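Local coordinates for protein fasciclin-1 (Drosophila melanogaster, PDB 1O70) that mediates adhesion between neural cells as a probably GPI-anchored surface molecule, the present fragment comprising its third and fourth FAS1 domains, at residues A[194-199]-A[233-238]; A[242-247]-A[299-304]. All coordinates share one frame; numbering follows the deposited sequence.

Overall arrangement
Both contacts belong to the second FAS1 domain of the pair. The chain enters strand 193-199, runs through three helices, and returns as strand 235-238, where contact 1 closes a mainly helical excursion and sets an outermost strand on the seven-stranded mixed sheet. A short turn then leads into helix 244-253, whose start opens contact 2. Strands 257-260 to 284-295 follow before strand 298-303 closes that second, mostly β excursion. The two loops therefore follow in series, neither nesting nor crossing. They meet because strands 193-199 and 298-303 are parallel neighbours, linked for instance by Phe-194 O and Ile-299 N, 2.7 Å apart; the contact centres lie about 9 Å from each other.

Contact 1 of 2, residues A[194-199]-A[233-238]; sequences FTYFVP and RHLAIS. With SO4 (sulfate ion), chain F.
Phe-194 to Phe-197 pair antiparallel with His-234 to Ile-237, adding strand 235-238 to the edge of the mixed sheet of the FAS1 fold. Thr-195 and Ala-236 form the hydrogen-bonded pair (Thr-195 N to Ala-236 O, 3.0 Å; Ala-236 N to Thr-195 O, 3.1 Å), and Phe-197 N gives a nearly straight bond, 179° at the hydrogen, to His-234 O. Buried side chains pack closely on the face bearing Phe-194, Tyr-196 and Leu-235. With CG of Leu-235 anti to the backbone N (chi1 -174°), its CD1 methyl touches both Phe-194 CD2, at 3.7 Å, and Tyr-196 CB. Partly exposed Ile-237 is the looser end of this face, its CG1 3.9 Å from Phe-194 CD2. His-234 is buried beside Pro-199, and its two ring nitrogens are taken up by Ile-230 O and Leu-307 N. Beyond it the contact gives way to a partly exposed side, where Arg-233 turns from the strand pair to bind Asp-312 and a sulfate ion probably from the crystallisation liquor. Without the guanidinium, as with an alanine in place of Arg-233, the Asp-312 carboxylate would probably lose its salt-bridge mate and the sulfate this grip. That grip includes Arg-233 NH2 to sulfate O3, 3.2 Å and almost linear.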
loop_
_atom_site.group_PDB
_atom_site.type_symbol
_atom_site.label_atom_id
_atom_site.label_comp_id
_atom_site.label_asym_id
_atom_site.label_seq_id
_atom_site.Cartn_x
_atom_site.Cartn_y
_atom_site.Cartn_z
ATOM N N PHE A 194 0.925 9.627 -11.068
ATOM C CA PHE A 194 -0.452 9.488 -10.643
ATOM C C PHE A 194 -0.642 9.292 -9.155
ATOM O O PHE A 194 0.160 8.641 -8.483
ATOM C CB PHE A 194 -1.127 8.306 -11.331
ATOM C CG PHE A 194 -0.974 8.278 -12.809
ATOM C CD1 PHE A 194 0.167 7.733 -13.386
ATOM C CD2 PHE A 194 -1.993 8.734 -13.635
ATOM C CE1 PHE A 194 0.288 7.620 -14.768
ATOM C CE2 PHE A 194 -1.884 8.628 -15.018
ATOM C CZ PHE A 194 -0.735 8.070 -15.587
ATOM N N THR A 195 -1.726 9.865 -8.652
ATOM C CA THR A 195 -2.109 9.719 -7.256
ATOM C C THR A 195 -3.531 9.182 -7.371
ATOM O O THR A 195 -4.490 9.944 -7.522
ATOM C CB THR A 195 -2.097 11.059 -6.528
ATOM O OG1 THR A 195 -0.753 11.548 -6.471
ATOM C CG2 THR A 195 -2.618 10.901 -5.124
ATOM N N TYR A 196 -3.656 7.858 -7.321
ATOM C CA TYR A 196 -4.945 7.193 -7.471
ATOM C C TYR A 196 -5.585 6.815 -6.135
ATOM O O TYR A 196 -5.025 6.029 -5.363
ATOM C CB TYR A 196 -4.756 5.937 -8.341
ATOM C CG TYR A 196 -6.004 5.398 -9.026
ATOM C CD1 TYR A 196 -5.956 4.197 -9.739
ATOM C CD2 TYR A 196 -7.231 6.064 -8.951
ATOM C CE1 TYR A 196 -7.086 3.663 -10.351
ATOM C CE2 TYR A 196 -8.373 5.543 -9.566
ATOM C CZ TYR A 196 -8.297 4.337 -10.262
ATOM O OH TYR A 196 -9.433 3.796 -10.832
ATOM N N PHE A 197 -6.751 7.397 -5.864
ATOM C CA PHE A 197 -7.487 7.093 -4.648
ATOM C C PHE A 197 -8.359 5.918 -5.035
ATOM O O PHE A 197 -9.414 6.085 -5.647
ATOM C CB PHE A 197 -8.348 8.275 -4.198
ATOM C CG PHE A 197 -7.556 9.482 -3.820
ATOM C CD1 PHE A 197 -7.105 10.354 -4.801
ATOM C CD2 PHE A 197 -7.185 9.702 -2.494
ATOM C CE1 PHE A 197 -6.290 11.431 -4.482
ATOM C CE2 PHE A 197 -6.366 10.779 -2.154
ATOM C CZ PHE A 197 -5.913 11.645 -3.153
ATOM N N VAL A 198 -7.891 4.726 -4.676
ATOM C CA VAL A 198 -8.565 3.483 -5.018
ATOM C C VAL A 198 -9.509 2.881 -3.986
ATOM O O VAL A 198 -9.085 2.467 -2.912
ATOM C CB VAL A 198 -7.546 2.386 -5.348
ATOM C CG1 VAL A 198 -8.268 1.115 -5.695
ATOM C CG2 VAL A 198 -6.648 2.832 -6.487
ATOM N N PRO A 199 -10.810 2.823 -4.300
ATOM C CA PRO A 199 -11.738 2.229 -3.332
ATOM C C PRO A 199 -11.436 0.718 -3.260
ATOM O O PRO A 199 -11.227 0.074 -4.287
ATOM C CB PRO A 199 -13.107 2.514 -3.947
ATOM C CG PRO A 199 -12.874 3.793 -4.732
ATOM C CD PRO A 199 -11.542 3.514 -5.379
ATOM N N ARG A 233 -12.361 10.871 -11.456
ATOM C CA ARG A 233 -12.545 11.741 -10.310
ATOM C C ARG A 233 -11.575 11.308 -9.208
ATOM O O ARG A 233 -11.190 12.114 -8.368
ATOM C CB ARG A 233 -13.985 11.632 -9.821
ATOM C CG ARG A 233 -14.276 12.397 -8.536
ATOM C CD ARG A 233 -15.663 12.076 -8.006
ATOM N NE ARG A 233 -16.729 12.657 -8.822
ATOM C CZ ARG A 233 -18.022 12.408 -8.636
ATOM N NH1 ARG A 233 -18.397 11.590 -7.665
ATOM N NH2 ARG A 233 -18.941 12.963 -9.416
ATOM N N HIS A 234 -11.179 10.033 -9.221
ATOM C CA HIS A 234 -10.264 9.508 -8.213
ATOM C C HIS A 234 -8.793 9.621 -8.600
ATOM O O HIS A 234 -7.908 9.390 -7.768
ATOM C CB HIS A 234 -10.562 8.033 -7.931
ATOM C CG HIS A 234 -11.921 7.777 -7.368
ATOM N ND1 HIS A 234 -13.070 7.920 -8.112
ATOM C CD2 HIS A 234 -12.320 7.369 -6.140
ATOM C CE1 HIS A 234 -14.117 7.610 -7.370
ATOM N NE2 HIS A 234 -13.688 7.273 -6.167
ATOM N N LEU A 235 -8.538 9.991 -9.853
ATOM C CA LEU A 235 -7.177 10.072 -10.372
ATOM C C LEU A 235 -6.573 11.450 -10.574
ATOM O O LEU A 235 -6.981 12.197 -11.464
ATOM C CB LEU A 235 -7.093 9.306 -11.696
ATOM C CG LEU A 235 -5.690 9.165 -12.294
ATOM C CD1 LEU A 235 -4.839 8.293 -11.378
ATOM C CD2 LEU A 235 -5.782 8.555 -13.692
ATOM N N ALA A 236 -5.575 11.761 -9.753
ATOM C CA ALA A 236 -4.869 13.033 -9.822
ATOM C C ALA A 236 -3.624 12.874 -10.687
ATOM O O ALA A 236 -2.800 11.994 -10.449
ATOM C CB ALA A 236 -4.478 13.489 -8.427
ATOM N N ILE A 237 -3.479 13.742 -11.681
ATOM C CA ILE A 237 -2.343 13.670 -12.592
ATOM C C ILE A 237 -1.512 14.947 -12.583
ATOM O O ILE A 237 -2.011 16.013 -12.941
ATOM C CB ILE A 237 -2.828 13.418 -14.037
ATOM C CG1 ILE A 237 -3.763 12.196 -14.056
ATOM C CG2 ILE A 237 -1.636 13.234 -14.964
ATOM C CD1 ILE A 237 -4.457 11.936 -15.394
ATOM N N SER A 238 -0.257 14.846 -12.158
ATOM C CA SER A 238 0.637 16.004 -12.151
ATOM C C SER A 238 2.088 15.556 -12.311
ATOM O O SER A 238 2.361 14.392 -12.616
ATOM C CB SER A 238 0.467 16.849 -10.877
ATOM O OG SER A 238 1.047 16.263 -9.735
HETATM S S SO4 F . -16.885 15.697 -10.765
HETATM O O1 SO4 F . -15.476 15.272 -10.959
HETATM O O2 SO4 F . -17.014 17.139 -11.069
HETATM O O3 SO4 F . -17.766 14.919 -11.669
HETATM O O4 SO4 F . -17.280 15.454 -9.356
#

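Contact 2 of 2, residues A[242-247]-A[299-304]; sequences YTMKDL and IIHVID
A capping box at the start of helix 244-253 presents Tyr-242, Thr-243 and Met-244 to Ile-299 and His-301 on strand 298-303, an interior strand of the FAS1 sheet. In the box, Thr-243 N donates to Asp-246 OD2 over 2.9 Å, coming from above the carboxylate plane, while Asp-246 N returns a weak bond to Thr-243 OG1. The first turn is thereby fixed just where the chain reaches the sheet. The one hydrogen bond between the segments runs from His-301 NE2 to Tyr-242 O, 3.0 Å long and bent to 148° at the hydrogen. The carbonyl oxygen lies in the imidazole plane, at the ring edge, and the other ring nitrogen, ND1, is engaged by Asp-292 N; with both nitrogens committed, the buried ring is held against rotation. Phe-197 of the neighbouring strand also meets this ring, their planes inclined at about 35°. Met-244 folds back through bends at chi2 and chi3, bringing its CE methyl over a face of the imidazole in a Met-aromatic contact, with SD 4.5 Å from the centroid of the His-301 ring and near the ring normal. Ile-299 packs against the residues leading into the helix: its CG2 meets Tyr-242 O, and its extended CG1 branch reaches out until CD1 comes 3.9 Å from Thr-243 CA.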
loop_
_atom_site.group_PDB
_atom_site.type_symbol
_atom_site.label_atom_id
_atom_site.label_comp_id
_atom_site.label_asym_id
_atom_site.label_seq_id
_atom_site.Cartn_x
_atom_site.Cartn_y
_atom_site.Cartn_z
ATOM N N TYR A 242 1.441 12.827 -4.504
ATOM C CA TYR A 242 1.120 13.343 -3.193
ATOM C C TYR A 242 1.022 12.253 -2.145
ATOM O O TYR A 242 0.257 11.300 -2.303
ATOM C CB TYR A 242 -0.186 14.130 -3.271
ATOM C CG TYR A 242 -0.122 15.267 -4.265
ATOM C CD1 TYR A 242 -0.219 15.034 -5.637
ATOM C CD2 TYR A 242 0.082 16.579 -3.830
ATOM C CE1 TYR A 242 -0.113 16.082 -6.550
ATOM C CE2 TYR A 242 0.189 17.631 -4.733
ATOM C CZ TYR A 242 0.091 17.376 -6.090
ATOM O OH TYR A 242 0.200 18.417 -6.981
ATOM N N THR A 243 1.818 12.367 -1.088
ATOM C CA THR A 243 1.732 11.378 -0.031
ATOM C C THR A 243 0.609 11.869 0.861
ATOM O O THR A 243 0.255 13.054 0.842
ATOM C CB THR A 243 3.025 11.261 0.813
ATOM O OG1 THR A 243 3.250 12.478 1.539
ATOM C CG2 THR A 243 4.215 10.970 -0.079
ATOM N N MET A 244 0.038 10.959 1.631
ATOM C CA MET A 244 -1.052 11.331 2.499
ATOM C C MET A 244 -0.556 12.446 3.430
ATOM O O MET A 244 -1.318 13.337 3.800
ATOM C CB MET A 244 -1.539 10.098 3.269
ATOM C CG MET A 244 -2.987 10.142 3.692
ATOM S SD MET A 244 -4.159 10.601 2.420
ATOM C CE MET A 244 -4.482 9.088 1.626
ATOM N N LYS A 245 0.730 12.417 3.769
ATOM C CA LYS A 245 1.316 13.432 4.644
ATOM C C LYS A 245 1.391 14.775 3.927
ATOM O O LYS A 245 1.433 15.824 4.570
ATOM C CB LYS A 245 2.715 13.007 5.090
ATOM C CG LYS A 245 3.133 13.552 6.437
ATOM C CD LYS A 245 4.464 12.967 6.859
ATOM C CE LYS A 245 4.895 13.495 8.221
ATOM N NZ LYS A 245 6.281 13.063 8.582
ATOM N N ASP A 246 1.416 14.749 2.596
ATOM C CA ASP A 246 1.453 15.993 1.832
ATOM C C ASP A 246 0.068 16.620 1.866
ATOM O O ASP A 246 -0.077 17.804 2.148
ATOM C CB ASP A 246 1.839 15.759 0.364
ATOM C CG ASP A 246 3.280 15.312 0.189
ATOM O OD1 ASP A 246 4.127 15.615 1.061
ATOM O OD2 ASP A 246 3.572 14.675 -0.846
ATOM N N LEU A 247 -0.948 15.812 1.585
ATOM C CA LEU A 247 -2.320 16.298 1.570
ATOM C C LEU A 247 -2.687 16.928 2.911
ATOM O O LEU A 247 -3.408 17.923 2.962
ATOM C CB LEU A 247 -3.276 15.149 1.246
ATOM C CG LEU A 247 -2.897 14.362 -0.011
ATOM C CD1 LEU A 247 -3.868 13.215 -0.206
ATOM C CD2 LEU A 247 -2.899 15.285 -1.227
ATOM N N ILE A 299 1.535 7.096 -6.686
ATOM C CA ILE A 299 1.173 6.556 -5.393
ATOM C C ILE A 299 -0.313 6.238 -5.384
ATOM O O ILE A 299 -1.106 6.922 -6.029
ATOM C CB ILE A 299 1.480 7.583 -4.273
ATOM C CG1 ILE A 299 1.347 6.932 -2.894
ATOM C CG2 ILE A 299 0.506 8.744 -4.363
ATOM C CD1 ILE A 299 1.788 7.839 -1.774
ATOM N N ILE A 300 -0.684 5.198 -4.648
ATOM C CA ILE A 300 -2.077 4.795 -4.532
ATOM C C ILE A 300 -2.541 4.889 -3.081
ATOM O O ILE A 300 -1.812 4.500 -2.175
ATOM C CB ILE A 300 -2.259 3.344 -4.971
ATOM C CG1 ILE A 300 -2.226 3.251 -6.499
ATOM C CG2 ILE A 300 -3.556 2.775 -4.381
ATOM C CD1 ILE A 300 -2.378 1.819 -7.008
ATOM N N HIS A 301 -3.747 5.397 -2.852
ATOM C CA HIS A 301 -4.279 5.476 -1.486
ATOM C C HIS A 301 -5.577 4.665 -1.458
ATOM O O HIS A 301 -6.578 5.050 -2.076
ATOM C CB HIS A 301 -4.584 6.918 -1.098
ATOM C CG HIS A 301 -3.403 7.836 -1.192
ATOM N ND1 HIS A 301 -2.340 7.772 -0.316
ATOM C CD2 HIS A 301 -3.123 8.842 -2.055
ATOM C CE1 HIS A 301 -1.455 8.698 -0.634
ATOM N NE2 HIS A 301 -1.905 9.362 -1.685
ATOM N N VAL A 302 -5.575 3.546 -0.748
ATOM C CA VAL A 302 -6.776 2.722 -0.706
ATOM C C VAL A 302 -7.802 3.311 0.245
ATOM O O VAL A 302 -7.550 3.469 1.441
ATOM C CB VAL A 302 -6.460 1.281 -0.285
ATOM C CG1 VAL A 302 -7.739 0.471 -0.277
ATOM C CG2 VAL A 302 -5.453 0.669 -1.246
ATOM N N ILE A 303 -8.969 3.640 -0.288
ATOM C CA ILE A 303 -10.004 4.227 0.539
ATOM C C ILE A 303 -11.147 3.275 0.874
ATOM O O ILE A 303 -11.314 2.243 0.224
ATOM C CB ILE A 303 -10.508 5.524 -0.097
ATOM C CG1 ILE A 303 -11.177 5.257 -1.439
ATOM C CG2 ILE A 303 -9.308 6.459 -0.305
ATOM C CD1 ILE A 303 -11.688 6.522 -2.110
ATOM N N ASP A 304 -11.911 3.612 1.911
ATOM C CA ASP A 304 -13.017 2.778 2.393
ATOM C C ASP A 304 -14.276 2.816 1.549
ATOM O O ASP A 304 -15.058 1.865 1.546
ATOM C CB ASP A 304 -13.400 3.182 3.817
ATOM C CG ASP A 304 -12.569 2.485 4.876
ATOM O OD1 ASP A 304 -12.485 3.036 5.996
ATOM O OD2 ASP A 304 -12.030 1.378 4.619
#